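Local coordinates for protein neurotrypsin (Mus musculus, PDB 6H8M) that acts, as a whole, as a secreted brain serine protease with a role in neuronal plasticity, represented here by its third scavenger receptor cysteine-rich domain, at residues G28-D32 with D33-D37; R54-M58 with A59-E63. All coordinates share one frame; numbering follows the deposited sequence.

Contact 1: G28-D32 with D33-D37; sequences GTICD and DGWTD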
loop_
_atom_site.group_PDB
_atom_site.type_symbol
_atom_site.label_atom_id
_atom_site.label_comp_id
_atom_site.label_asym_id
_atom_site.label_seq_id
_atom_site.Cartn_x
_atom_site.Cartn_y
_atom_site.Cartn_z
ATOM N N GLY A 28 -8.774 -4.727 -4.030
ATOM C CA GLY A 28 -9.030 -4.397 -2.624
ATOM C C GLY A 28 -7.879 -3.637 -2.025
ATOM O O GLY A 28 -6.876 -3.356 -2.712
ATOM N N THR A 29 -7.992 -3.286 -0.768
ATOM C CA THR A 29 -7.054 -2.329 -0.162
ATOM C C THR A 29 -6.120 -3.049 0.796
ATOM O O THR A 29 -6.193 -4.240 0.969
ATOM C CB THR A 29 -7.844 -1.205 0.526
ATOM O OG1 THR A 29 -8.770 -1.771 1.462
ATOM C CG2 THR A 29 -8.716 -0.510 -0.493
ATOM N N ILE A 30 -5.247 -2.240 1.406
ATOM C CA ILE A 30 -4.284 -2.679 2.385
ATOM C C ILE A 30 -4.450 -1.840 3.648
ATOM O O ILE A 30 -4.494 -0.594 3.602
ATOM C CB ILE A 30 -2.868 -2.504 1.830
ATOM C CG1 ILE A 30 -2.695 -3.234 0.509
ATOM C CG2 ILE A 30 -1.825 -2.890 2.852
ATOM C CD1 ILE A 30 -1.254 -3.152 -0.004
ATOM N N CYS A 31 -4.545 -2.496 4.799
ATOM C CA CYS A 31 -4.650 -1.831 6.111
ATOM C C CYS A 31 -3.328 -1.105 6.460
ATOM O O CYS A 31 -2.261 -1.623 6.217
ATOM C CB CYS A 31 -4.977 -2.843 7.200
ATOM S SG CYS A 31 -5.307 -2.060 8.793
ATOM N N ASP A 32 -3.425 0.058 7.113
ATOM C CA ASP A 32 -2.247 0.880 7.400
ATOM C C ASP A 32 -1.543 0.455 8.684
ATOM O O ASP A 32 -0.605 1.123 9.080
ATOM C CB ASP A 32 -2.602 2.373 7.430
ATOM C CG ASP A 32 -3.466 2.765 8.633
ATOM O OD1 ASP A 32 -3.815 1.868 9.436
ATOM O OD2 ASP A 32 -3.855 3.937 8.728
ATOM N N ASP A 33 -2.010 -0.619 9.373
ATOM C CA ASP A 33 -1.416 -1.043 10.612
ATOM C C ASP A 33 0.022 -1.465 10.284
ATOM O O ASP A 33 0.259 -2.379 9.450
ATOM C CB ASP A 33 -2.203 -2.217 11.203
ATOM C CG ASP A 33 -1.794 -2.383 12.655
ATOM O OD1 ASP A 33 -1.948 -1.403 13.425
ATOM O OD2 ASP A 33 -1.171 -3.390 12.934
ATOM N N GLY A 34 0.976 -0.786 10.890
ATOM C CA GLY A 34 2.375 -1.093 10.612
ATOM C C GLY A 34 2.884 -0.550 9.269
ATOM O O GLY A 34 3.973 -0.934 8.882
ATOM N N TRP A 35 2.105 0.280 8.541
ATOM C CA TRP A 35 2.480 0.749 7.227
ATOM C C TRP A 35 3.410 1.970 7.390
ATOM O O TRP A 35 3.058 2.895 8.101
ATOM C CB TRP A 35 1.215 1.097 6.395
ATOM C CG TRP A 35 1.428 1.470 4.958
ATOM C CD1 TRP A 35 1.427 2.747 4.439
ATOM C CD2 TRP A 35 1.490 0.583 3.811
ATOM N NE1 TRP A 35 1.591 2.667 3.086
ATOM C CE2 TRP A 35 1.623 1.378 2.673
ATOM C CE3 TRP A 35 1.505 -0.805 3.684
ATOM C CZ2 TRP A 35 1.713 0.846 1.389
ATOM C CZ3 TRP A 35 1.625 -1.334 2.425
ATOM C CH2 TRP A 35 1.780 -0.527 1.298
ATOM N N THR A 36 4.594 1.901 6.786
ATOM C CA THR A 36 5.610 2.969 6.944
ATOM C C THR A 36 6.217 3.302 5.583
ATOM O O THR A 36 5.739 2.774 4.568
ATOM C CB THR A 36 6.726 2.520 7.894
ATOM O OG1 THR A 36 7.498 1.527 7.221
ATOM C CG2 THR A 36 6.200 1.958 9.196
ATOM N N ASP A 37 7.273 4.119 5.594
ATOM C CA ASP A 37 8.011 4.530 4.369
ATOM C C ASP A 37 8.630 3.303 3.679
ATOM O O ASP A 37 8.786 3.355 2.451
ATOM C CB ASP A 37 8.968 5.694 4.643
ATOM C CG ASP A 37 8.250 6.986 4.997
ATOM O OD1 ASP A 37 7.006 6.990 4.985
ATOM O OD2 ASP A 37 8.942 7.976 5.284
HETATM O O HOH W 1 1.492 3.105 10.241
#
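Asp32 and Trp35 close a type II beta turn: Trp35 N donates to Asp32 O at 2.9 Å with an N-H...O angle of 162°, the donor standing well above the carbonyl plane. A second link is made by water 1, which donates to both Asp32 O and Trp35 O, the latter at 2.7 Å, so Asp32 O receives two hydrogens. Gly34 takes the positive-phi corner (phi 77°). This turn carries the chain of the SRCR domain out of strand 26-30 toward helix 37-46, where Thr36 is the N-cap and its OG1 accepts from Lys38 N.

Apolar contact comes from Ile30 and Trp35, whose side chains cross at about a right angle. Ile30 CG2 comes within 3.8 Å of Trp35 CZ3. The indole runs back toward the strand because Trp35 CG lies anti to the backbone N (chi1 -174°), and its NE1 bonds to Gly102 O. Closer to the backbone, Trp35 CB rests 3.6 Å from Asp32 CA.

Around the sulfur, Cys31 SG, bonded to Cys95 in a disulfide, lies 3.9 Å from Asp33 CB. The two neighbouring carboxylates go to different partners, Asp32 OD2 to Met58 N and Asp33 OD2 to Asn72 ND2.

Contact 2: R54-M58 with A59-E63; sequences RARTM and AYFGE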
loop_
_atom_site.group_PDB
_atom_site.type_symbol
_atom_site.label_atom_id
_atom_site.label_comp_id
_atom_site.label_asym_id
_atom_site.label_seq_id
_atom_site.Cartn_x
_atom_site.Cartn_y
_atom_site.Cartn_z
ATOM N N ARG A 54 7.004 8.088 0.307
ATOM C CA ARG A 54 6.487 8.361 1.669
ATOM C C ARG A 54 5.127 7.683 1.855
ATOM O O ARG A 54 4.301 7.754 0.934
ATOM C CB ARG A 54 6.386 9.869 1.909
ATOM C CG ARG A 54 7.718 10.526 2.230
ATOM C CD ARG A 54 7.531 11.850 2.940
ATOM N NE ARG A 54 8.799 12.506 3.216
ATOM C CZ ARG A 54 8.912 13.702 3.776
ATOM N NH1 ARG A 54 7.831 14.350 4.172
ATOM N NH2 ARG A 54 10.105 14.247 3.936
ATOM N N ALA A 55 4.921 7.041 3.006
ATOM C CA ALA A 55 3.604 6.469 3.315
ATOM C C ALA A 55 2.559 7.577 3.563
ATOM O O ALA A 55 2.865 8.641 4.176
ATOM C CB ALA A 55 3.705 5.609 4.544
ATOM N N ARG A 56 1.278 7.279 3.225
ATOM C CA ARG A 56 0.188 8.078 3.734
ATOM C C ARG A 56 -0.852 7.131 4.303
ATOM O O ARG A 56 -1.148 6.127 3.667
ATOM C CB ARG A 56 -0.420 8.837 2.566
ATOM C CG ARG A 56 0.411 10.003 2.016
ATOM C CD ARG A 56 0.380 11.180 2.983
ATOM N NE ARG A 56 1.246 12.314 2.630
ATOM C CZ ARG A 56 2.450 12.557 3.133
ATOM N NH1 ARG A 56 3.085 11.656 3.868
ATOM N NH2 ARG A 56 3.033 13.706 2.853
ATOM N N THR A 57 -1.312 7.397 5.528
ATOM C CA THR A 57 -2.105 6.391 6.303
ATOM C C THR A 57 -3.512 6.942 6.483
ATOM O O THR A 57 -3.822 8.099 6.167
ATOM C CB THR A 57 -1.367 6.044 7.595
ATOM O OG1 THR A 57 -1.092 7.287 8.233
ATOM C CG2 THR A 57 -0.117 5.255 7.306
ATOM N N MET A 58 -4.351 6.152 7.136
ATOM C CA MET A 58 -5.680 6.533 7.564
ATOM C C MET A 58 -6.487 7.130 6.394
ATOM O O MET A 58 -7.165 8.161 6.566
ATOM C CB MET A 58 -5.620 7.532 8.721
ATOM C CG MET A 58 -5.074 6.957 9.962
ATOM S SD MET A 58 -6.171 5.520 10.575
ATOM C CE MET A 58 -7.487 6.383 11.414
ATOM N N ALA A 59 -6.553 6.378 5.271
ATOM C CA ALA A 59 -7.386 6.724 4.133
ATOM C C ALA A 59 -7.172 8.187 3.739
ATOM O O ALA A 59 -8.119 8.971 3.451
ATOM C CB ALA A 59 -8.861 6.481 4.435
ATOM N N TYR A 60 -5.903 8.548 3.555
ATOM C CA TYR A 60 -5.498 9.931 3.283
ATOM C C TYR A 60 -6.102 10.440 2.000
ATOM O O TYR A 60 -6.537 11.576 2.029
ATOM C CB TYR A 60 -3.952 9.978 3.169
ATOM C CG TYR A 60 -3.406 11.347 2.903
ATOM C CD1 TYR A 60 -3.114 12.182 3.971
ATOM C CD2 TYR A 60 -3.111 11.757 1.633
ATOM C CE1 TYR A 60 -2.620 13.459 3.719
ATOM C CE2 TYR A 60 -2.582 13.029 1.375
ATOM C CZ TYR A 60 -2.395 13.892 2.430
ATOM O OH TYR A 60 -1.868 15.116 2.252
ATOM N N PHE A 61 -6.099 9.606 0.960
ATOM C CA PHE A 61 -6.677 9.913 -0.294
ATOM C C PHE A 61 -8.160 9.532 -0.397
ATOM O O PHE A 61 -8.716 9.666 -1.501
ATOM C CB PHE A 61 -5.891 9.200 -1.401
ATOM C CG PHE A 61 -4.435 9.623 -1.487
ATOM C CD1 PHE A 61 -4.040 10.855 -1.973
ATOM C CD2 PHE A 61 -3.441 8.800 -0.974
ATOM C CE1 PHE A 61 -2.693 11.206 -2.024
ATOM C CE2 PHE A 61 -2.120 9.185 -1.026
ATOM C CZ PHE A 61 -1.735 10.385 -1.502
ATOM N N GLY A 62 -8.771 9.050 0.673
ATOM C CA GLY A 62 -10.105 8.534 0.534
ATOM C C GLY A 62 -10.121 7.069 0.851
ATOM O O GLY A 62 -9.097 6.345 0.764
ATOM N N GLU A 63 -11.309 6.614 1.228
ATOM C CA GLU A 63 -11.504 5.220 1.591
ATOM C C GLU A 63 -11.700 4.423 0.338
ATOM O O GLU A 63 -12.444 4.830 -0.568
ATOM C CB GLU A 63 -12.701 5.044 2.539
ATOM C CG GLU A 63 -12.492 5.759 3.887
ATOM C CD GLU A 63 -13.543 5.466 4.944
ATOM O OE1 GLU A 63 -14.298 4.521 4.712
ATOM O OE2 GLU A 63 -13.504 6.074 6.048
HETATM O O HOH W 2 -4.077 6.241 2.971
HETATM O O HOH W 3 0.599 14.684 1.089
#
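Thr57 and Tyr60 come together where the backbone leaves strand 53-56 of the SRCR domain and bends through Met58 and Ala59, both with positive phi. A type I beta turn from Ala59 to Gly62 follows, closed by Gly62 N bonding to Ala59 O at 2.9 Å. Water 2 bridges the bend, donating to Arg56 O and accepting from Tyr60 N, and so ties the end of the strand to the turn.

Among the side chains, Arg56 and Tyr60 run side by side, pointing the same way. Arg56 CD sits over the centre of one Tyr60 ring face, 3.6 Å from its centroid, in a CH-pi contact almost along the ring normal. The guanidinium lies farther out, its plane 62° from that of the ring, and its cation-pi attraction is weak at most. Phe61 reaches in beside them, CE2 lying 4.0 Å from Arg56 CB, while Tyr60 CD2 stands over the centre of the Phe61 ring.

The Arg56 chain bends at chi2 (-73°), which helps bring NH1 back to donate to Ala55 O at 3.0 Å. Cutting Arg56 back to alanine would remove CD and the guanidinium, and would probably leave the centre of the Tyr60 ring face without that cover and the Tyr60 hydroxyl without its water link to an arginine. That link is water 3, which accepts from Arg56 NE at 2.9 Å and bonds to Tyr60 OH at 2.8 Å.

In the fold
From the N terminus, strands 6-10 and 18-23 lead into strand 26-30, and contact 1 closes a turn in the loop that follows. The chain then runs through helix 37-46 to strand 53-56, where contact 2 opens, and the loop it shapes leads on to strand 68-74. The two contacts are in series, neither nested nor crossed, with centres about 9 Å apart. They nevertheless touch: Asp37 OD1 probably bonds to Ala55 N, and Thr36 O packs on Ala55 CB. The loop after strand 26-30 and the start of the helix are thereby laid against strand 53-56 and the residues just after it, a strand that itself pairs with strand 102-105.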